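Local coordinates for sensor protein (Geobacter sulfurreducens, PDB 3H7M) that probably senses a signal through this solute-binding-protein-like sensor domain and, as a histidine kinase, passes phosphate from ATP to a protein histidine, at residues W79-K82 with R83-I87; H129-L132 with A133-Y137. All coordinates share one frame; numbering follows the deposited sequence.

Interaction 1 (W79-K82 with R83-I87). With NA (sodium ion), chain B.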
ATOM      1  N   TRP A  79      -5.326   4.599   5.838  1.00 55.52           N
ATOM      2  CA  TRP A  79      -5.868   5.152   7.066  1.00 60.74           C
ATOM      3  C   TRP A  79      -6.802   4.171   7.773  1.00 60.90           C
ATOM      4  O   TRP A  79      -7.478   3.359   7.120  1.00 57.15           O
ATOM      5  CB  TRP A  79      -6.655   6.434   6.761  1.00 63.66           C
ATOM      6  CG  TRP A  79      -7.197   7.092   8.004  1.00 74.53           C
ATOM      7  CD1 TRP A  79      -6.543   7.971   8.824  1.00 72.40           C
ATOM      8  CD2 TRP A  79      -8.469   6.848   8.613  1.00 77.02           C
ATOM      9  NE1 TRP A  79      -7.329   8.283   9.908  1.00 72.18           N
ATOM     10  CE2 TRP A  79      -8.515   7.606   9.803  1.00 76.34           C
ATOM     11  CE3 TRP A  79      -9.574   6.058   8.273  1.00 77.63           C
ATOM     12  CZ2 TRP A  79      -9.623   7.597  10.650  1.00 76.83           C
ATOM     13  CZ3 TRP A  79     -10.676   6.052   9.117  1.00 78.29           C
ATOM     14  CH2 TRP A  79     -10.690   6.817  10.291  1.00 74.41           C
ATOM     15  N   SER A  80      -6.820   4.253   9.106  1.00 60.52           N
ATOM     16  CA  SER A  80      -7.709   3.454   9.965  1.00 61.36           C
ATOM     17  C   SER A  80      -7.710   4.068  11.354  1.00 63.69           C
ATOM     18  O   SER A  80      -6.742   4.712  11.756  1.00 60.07           O
ATOM     19  CB  SER A  80      -7.266   1.997  10.088  1.00 44.86           C
ATOM     20  OG  SER A  80      -6.471   1.823  11.238  1.00 49.81           O
ATOM     21  N   GLU A  81      -8.799   3.855  12.085  1.00 71.13           N
ATOM     22  CA  GLU A  81      -8.931   4.386  13.431  1.00 72.48           C
ATOM     23  C   GLU A  81      -7.810   3.937  14.351  1.00 71.70           C
ATOM     24  O   GLU A  81      -7.151   4.770  14.975  1.00 72.34           O
ATOM     25  CB  GLU A  81     -10.278   3.991  14.024  1.00 79.05           C
ATOM     26  CG  GLU A  81     -11.342   5.058  13.863  1.00 86.10           C
ATOM     27  CD  GLU A  81     -10.888   6.394  14.424  1.00 94.16           C
ATOM     28  OE1 GLU A  81     -10.112   6.391  15.407  1.00 98.17           O
ATOM     29  OE2 GLU A  81     -11.310   7.443  13.890  1.00 93.83           O
ATOM     30  N   LYS A  82      -7.592   2.626  14.435  1.00 68.45           N
ATOM     31  CA  LYS A  82      -6.530   2.096  15.288  1.00 71.11           C
ATOM     32  C   LYS A  82      -5.209   2.738  14.895  1.00 70.83           C
ATOM     33  O   LYS A  82      -4.329   2.967  15.734  1.00 68.18           O
ATOM     34  CB  LYS A  82      -6.401   0.579  15.116  1.00 76.96           C
ATOM     35  CG  LYS A  82      -6.859  -0.256  16.307  1.00 84.92           C
ATOM     36  CD  LYS A  82      -6.507  -1.733  16.103  1.00 90.47           C
ATOM     37  CE  LYS A  82      -7.192  -2.650  17.128  1.00 98.76           C
ATOM     38  NZ  LYS A  82      -6.787  -2.414  18.550  1.00 99.08           N
ATOM     39  N   ARG A  83      -5.079   3.017  13.603  1.00 69.63           N
ATOM     40  CA  ARG A  83      -3.865   3.599  13.062  1.00 67.12           C
ATOM     41  C   ARG A  83      -3.714   5.084  13.372  1.00 63.39           C
ATOM     42  O   ARG A  83      -2.639   5.518  13.760  1.00 56.79           O
ATOM     43  CB  ARG A  83      -3.800   3.360  11.548  1.00 70.80           C
ATOM     44  CG  ARG A  83      -3.463   1.913  11.148  1.00 70.76           C
ATOM     45  CD  ARG A  83      -3.356   1.766   9.626  1.00 65.35           C
ATOM     46  NE  ARG A  83      -2.921   0.432   9.204  1.00 68.65           N
ATOM     47  CZ  ARG A  83      -2.675   0.085   7.939  1.00 62.33           C
ATOM     48  NH1 ARG A  83      -2.817   0.966   6.949  1.00 54.60           N
ATOM     49  NH2 ARG A  83      -2.280  -1.149   7.661  1.00 63.55           N
ATOM     50  N   ALA A  84      -4.779   5.858  13.197  1.00 65.27           N
ATOM     51  CA  ALA A  84      -4.721   7.288  13.480  1.00 75.46           C
ATOM     52  C   ALA A  84      -4.319   7.544  14.945  1.00 80.79           C
ATOM     53  O   ALA A  84      -3.689   8.555  15.262  1.00 81.28           O
ATOM     54  CB  ALA A  84      -6.075   7.932  13.177  1.00 73.44           C
ATOM     55  N   ARG A  85      -4.675   6.612  15.828  1.00 82.52           N
ATOM     56  CA  ARG A  85      -4.365   6.729  17.249  1.00 82.53           C
ATOM     57  C   ARG A  85      -2.878   6.711  17.594  1.00 83.58           C
ATOM     58  O   ARG A  85      -2.516   6.830  18.767  1.00 84.30           O
ATOM     59  CB  ARG A  85      -5.054   5.609  18.036  1.00 82.90           C
ATOM     60  CG  ARG A  85      -6.444   5.954  18.537  1.00 86.80           C
ATOM     61  CD  ARG A  85      -6.886   4.999  19.643  1.00 86.78           C
ATOM     62  NE  ARG A  85      -7.539   3.799  19.130  1.00 85.02           N
ATOM     63  CZ  ARG A  85      -8.713   3.805  18.505  1.00 85.45           C
ATOM     64  NH1 ARG A  85      -9.360   4.949  18.311  1.00 79.41           N
ATOM     65  NH2 ARG A  85      -9.246   2.665  18.084  1.00 88.80           N
ATOM     66  N   GLN A  86      -2.012   6.562  16.596  1.00 80.30           N
ATOM     67  CA  GLN A  86      -0.582   6.510  16.879  1.00 75.80           C
ATOM     68  C   GLN A  86       0.302   7.268  15.905  1.00 72.95           C
ATOM     69  O   GLN A  86       1.497   7.444  16.154  1.00 74.75           O
ATOM     70  CB  GLN A  86      -0.116   5.064  16.931  1.00 78.04           C
ATOM     71  CG  GLN A  86      -0.954   4.181  17.816  1.00 81.66           C
ATOM     72  CD  GLN A  86      -0.226   2.914  18.166  1.00 90.61           C
ATOM     73  OE1 GLN A  86       0.199   2.171  17.281  1.00 95.67           O
ATOM     74  NE2 GLN A  86      -0.063   2.659  19.463  1.00 95.07           N
ATOM     75  N   ILE A  87      -0.276   7.692  14.786  1.00 68.62           N
ATOM     76  CA  ILE A  87       0.468   8.442  13.780  1.00 60.15           C
ATOM     77  C   ILE A  87      -0.496   9.404  13.124  1.00 60.92           C
ATOM     78  O   ILE A  87      -1.714   9.220  13.192  1.00 57.28           O
ATOM     79  CB  ILE A  87       1.069   7.516  12.703  1.00 62.78           C
ATOM     80  CG1 ILE A  87      -0.049   6.835  11.911  1.00 67.19           C
ATOM     81  CG2 ILE A  87       1.971   6.472  13.355  1.00 55.09           C
ATOM     82  CD1 ILE A  87       0.452   5.921  10.790  1.00 74.16           C
TER
HETATM   83 NA    NA B   1      -3.562  11.219  14.557  1.00 62.14          NA
HETATM   84  O   HOH W   1      -4.632  11.529  17.327  1.00 63.67           O
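S80 caps the short helix 81-84: its OG accepts the backbone N-H of R83 at 3.0 Å, taking up an amide that has no earlier turn of helix to bond to. Serine suits this N-cap because its hydroxyl sits one carbon from the backbone. S80 serves a second amide through its own carbonyl, for A84 N reaches S80 O at 2.7 Å, and one residue further on, R85 N gives a longer bond to E81 O. Were S80 an alanine, the R83 amide would probably lose its side-chain cap and the first turn be less firmly held. The side chain of R83 keeps CG and CD against S80 OG and CB, then runs out extended to S78, whose carbonyl oxygen accepts from NH1. In this domain, related to family 3 solute-binding proteins, the helix joins strand 73-78 to strand 87-103, and its last carbonyl is spent on a metal: A84 O binds the sodium ion at 2.8 Å, with a water, D88 and Q199 also in the site. On the exposed side E81 OE1 meets R85 NH1 in a long salt bridge of 3.3 Å. The R85 chain bends at chi3 (-88°), which folds the guanidinium back with one face over E81 O. W79, its CG anti to the backbone N (chi1 -178°), swings its indole back until NE1 lies 3.5 Å from A84 CB.

Interaction 2 (H129-L132 with A133-Y137)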
ATOM      1  N   HIS A 129      -6.224  -7.779   6.881  1.00 46.49           N
ATOM      2  CA  HIS A 129      -5.906  -8.785   7.865  1.00 50.07           C
ATOM      3  C   HIS A 129      -6.774  -8.384   9.060  1.00 61.23           C
ATOM      4  O   HIS A 129      -7.724  -9.092   9.436  1.00 61.08           O
ATOM      5  CB  HIS A 129      -4.414  -8.725   8.208  1.00 45.86           C
ATOM      6  CG  HIS A 129      -3.997  -9.719   9.247  1.00 49.78           C
ATOM      7  ND1 HIS A 129      -2.727  -9.744   9.787  1.00 50.73           N
ATOM      8  CD2 HIS A 129      -4.691 -10.711   9.861  1.00 40.33           C
ATOM      9  CE1 HIS A 129      -2.656 -10.709  10.690  1.00 48.14           C
ATOM     10  NE2 HIS A 129      -3.833 -11.310  10.753  1.00 45.03           N
ATOM     11  N   GLU A 130      -6.469  -7.219   9.628  1.00 64.58           N
ATOM     12  CA  GLU A 130      -7.231  -6.698  10.760  1.00 69.04           C
ATOM     13  C   GLU A 130      -8.731  -6.815  10.500  1.00 67.92           C
ATOM     14  O   GLU A 130      -9.480  -7.331  11.333  1.00 68.42           O
ATOM     15  CB  GLU A 130      -6.887  -5.228  11.007  1.00 73.26           C
ATOM     16  CG  GLU A 130      -5.462  -4.968  11.456  1.00 80.07           C
ATOM     17  CD  GLU A 130      -5.116  -3.487  11.437  1.00 88.91           C
ATOM     18  OE1 GLU A 130      -5.953  -2.677  11.893  1.00 93.50           O
ATOM     19  OE2 GLU A 130      -4.010  -3.133  10.974  1.00 88.05           O
ATOM     20  N   TYR A 131      -9.162  -6.362   9.330  1.00 59.72           N
ATOM     21  CA  TYR A 131     -10.578  -6.399   9.004  1.00 61.15           C
ATOM     22  C   TYR A 131     -11.236  -7.771   9.001  1.00 64.00           C
ATOM     23  O   TYR A 131     -12.392  -7.904   9.390  1.00 74.38           O
ATOM     24  CB  TYR A 131     -10.821  -5.710   7.661  1.00 53.84           C
ATOM     25  CG  TYR A 131     -12.280  -5.663   7.253  1.00 59.15           C
ATOM     26  CD1 TYR A 131     -12.878  -6.730   6.567  1.00 56.95           C
ATOM     27  CD2 TYR A 131     -13.069  -4.543   7.545  1.00 61.62           C
ATOM     28  CE1 TYR A 131     -14.227  -6.674   6.177  1.00 55.37           C
ATOM     29  CE2 TYR A 131     -14.415  -4.478   7.166  1.00 46.94           C
ATOM     30  CZ  TYR A 131     -14.982  -5.540   6.485  1.00 57.60           C
ATOM     31  OH  TYR A 131     -16.295  -5.453   6.105  1.00 60.24           O
ATOM     32  N   LEU A 132     -10.529  -8.802   8.561  1.00 64.26           N
ATOM     33  CA  LEU A 132     -11.154 -10.119   8.532  1.00 60.80           C
ATOM     34  C   LEU A 132     -10.984 -10.866   9.846  1.00 52.00           C
ATOM     35  O   LEU A 132     -11.693 -11.833  10.118  1.00 50.78           O
ATOM     36  CB  LEU A 132     -10.601 -10.961   7.376  1.00 58.25           C
ATOM     37  CG  LEU A 132     -10.946 -10.546   5.945  1.00 59.72           C
ATOM     38  CD1 LEU A 132     -10.251 -11.507   4.987  1.00 50.70           C
ATOM     39  CD2 LEU A 132     -12.465 -10.554   5.717  1.00 52.12           C
ATOM     40  N   ALA A 133     -10.021 -10.434  10.643  1.00 49.06           N
ATOM     41  CA  ALA A 133      -9.795 -11.047  11.951  1.00 57.41           C
ATOM     42  C   ALA A 133     -11.037 -10.684  12.782  1.00 58.27           C
ATOM     43  O   ALA A 133     -11.762 -11.556  13.285  1.00 50.33           O
ATOM     44  CB  ALA A 133      -8.528 -10.461  12.592  1.00 49.80           C
ATOM     45  N   GLU A 134     -11.285  -9.378  12.863  1.00 59.42           N
ATOM     46  CA  GLU A 134     -12.407  -8.819  13.586  1.00 64.19           C
ATOM     47  C   GLU A 134     -13.701  -9.421  13.116  1.00 66.47           C
ATOM     48  O   GLU A 134     -14.780  -9.001  13.539  1.00 77.20           O
ATOM     49  CB  GLU A 134     -12.473  -7.305  13.394  1.00 70.60           C
ATOM     50  CG  GLU A 134     -11.397  -6.535  14.130  1.00 76.68           C
ATOM     51  CD  GLU A 134     -11.533  -5.042  13.934  1.00 84.52           C
ATOM     52  OE1 GLU A 134     -12.671  -4.532  14.056  1.00 88.73           O
ATOM     53  OE2 GLU A 134     -10.503  -4.382  13.668  1.00 82.23           O
ATOM     54  N   ARG A 135     -13.614 -10.408  12.245  1.00 53.81           N
ATOM     55  CA  ARG A 135     -14.830 -11.012  11.769  1.00 50.62           C
ATOM     56  C   ARG A 135     -14.830 -12.530  11.830  1.00 52.45           C
ATOM     57  O   ARG A 135     -15.639 -13.187  11.148  1.00 49.44           O
ATOM     58  CB  ARG A 135     -15.141 -10.515  10.365  1.00 60.28           C
ATOM     59  CG  ARG A 135     -15.565  -9.053  10.320  1.00 66.65           C
ATOM     60  CD  ARG A 135     -16.167  -8.708   8.961  1.00 68.38           C
ATOM     61  NE  ARG A 135     -16.971  -7.489   9.002  1.00 72.03           N
ATOM     62  CZ  ARG A 135     -16.505  -6.291   9.337  1.00 72.26           C
ATOM     63  NH1 ARG A 135     -15.221  -6.137   9.665  1.00 58.58           N
ATOM     64  NH2 ARG A 135     -17.334  -5.249   9.346  1.00 67.19           N
ATOM     65  N   GLY A 136     -13.927 -13.069  12.659  1.00 52.14           N
ATOM     66  CA  GLY A 136     -13.823 -14.509  12.873  1.00 57.50           C
ATOM     67  C   GLY A 136     -13.191 -15.396  11.804  1.00 64.35           C
ATOM     68  O   GLY A 136     -13.293 -16.631  11.862  1.00 57.77           O
ATOM     69  N   TYR A 137     -12.535 -14.772  10.831  1.00 63.60           N
ATOM     70  CA  TYR A 137     -11.884 -15.488   9.744  1.00 62.76           C
ATOM     71  C   TYR A 137     -10.516 -16.028  10.161  1.00 61.25           C
ATOM     72  O   TYR A 137     -10.067 -17.061   9.681  1.00 61.82           O
ATOM     73  CB  TYR A 137     -11.740 -14.541   8.553  1.00 63.73           C
ATOM     74  CG  TYR A 137     -13.041 -14.263   7.826  1.00 61.19           C
ATOM     75  CD1 TYR A 137     -13.477 -15.107   6.811  1.00 57.19           C
ATOM     76  CD2 TYR A 137     -13.834 -13.157   8.146  1.00 64.54           C
ATOM     77  CE1 TYR A 137     -14.674 -14.866   6.119  1.00 63.04           C
ATOM     78  CE2 TYR A 137     -15.043 -12.905   7.457  1.00 61.35           C
ATOM     79  CZ  TYR A 137     -15.452 -13.770   6.443  1.00 60.66           C
ATOM     80  OH  TYR A 137     -16.634 -13.566   5.758  1.00 58.17           O
TER
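H129 O and E130 O accept the last regular bonds of helix 127-133, from A133 N at 2.9 Å and from E134 N at 3.1 Å, the second almost straight. E134 then leaves helical geometry, and the chain closes in a Schellman motif: Y137 N reaches back to L132 O at 3.1 Å, while inside it G136 N bonds to A133 O. G136, the C-prime residue, has a positive phi of 75°, which glycine adopts without the strain a side chain would bring.

Two side-chain pairs flank this turn. Y131 and R135 form an offset cation-pi stack, the guanidinium lying flat over one ring face with the planes 14° apart. The overlap is displaced toward the hydroxyl end of the ring, and R135 CZ stands 3.8 Å from the centroid of the Y131 ring. An R135 chain extended from CG to NE carries the charged group this far back, and NH1 also makes a weak bond to Y131 O, which lies at the edge of the guanidinium, in its plane. Arginine suits the place because a single flat group can serve ring and carbonyl together. The other pair is apolar: L132 CD2 packs over one face of the Y137 ring in a CH-pi contact, 4.1 Å from the ring centroid. With CG anti to the carbonyl carbon (chi1 -74°), the Y137 ring is carried back beside the helix end, giving a face to L132 CD2 and an edge to L132 O.

Y137 OH makes a weak bond to L112 O, and R135 O accepts from R116. Y131 and L132 also touch L112, and H129 and L132 rest on L122 of strand 120-123, so the helix end is laid against that strand while its chain turns off toward the edge strand 141-144.

Overall arrangement
Both interactions concern short helices: 79-87 spans helix 81-84 from its serine cap to beyond its last residue, whereas 129-137 finishes helix 127-133 with a Schellman motif. Interaction 1 is a surface contact, with polar and ionic chemistry that includes a sodium ion; interaction 2 is partly buried and adds a cation-pi stack and a leucine set on a tyrosine face. Their centres are about 17 Å apart, yet the helices meet, R83 packing near E130 with R83 NE 4.1 Å from E130 OE2, and S80 and R83 touching I127. Each helix follows a different strand of the mixed sheet, 73-78 and 120-123.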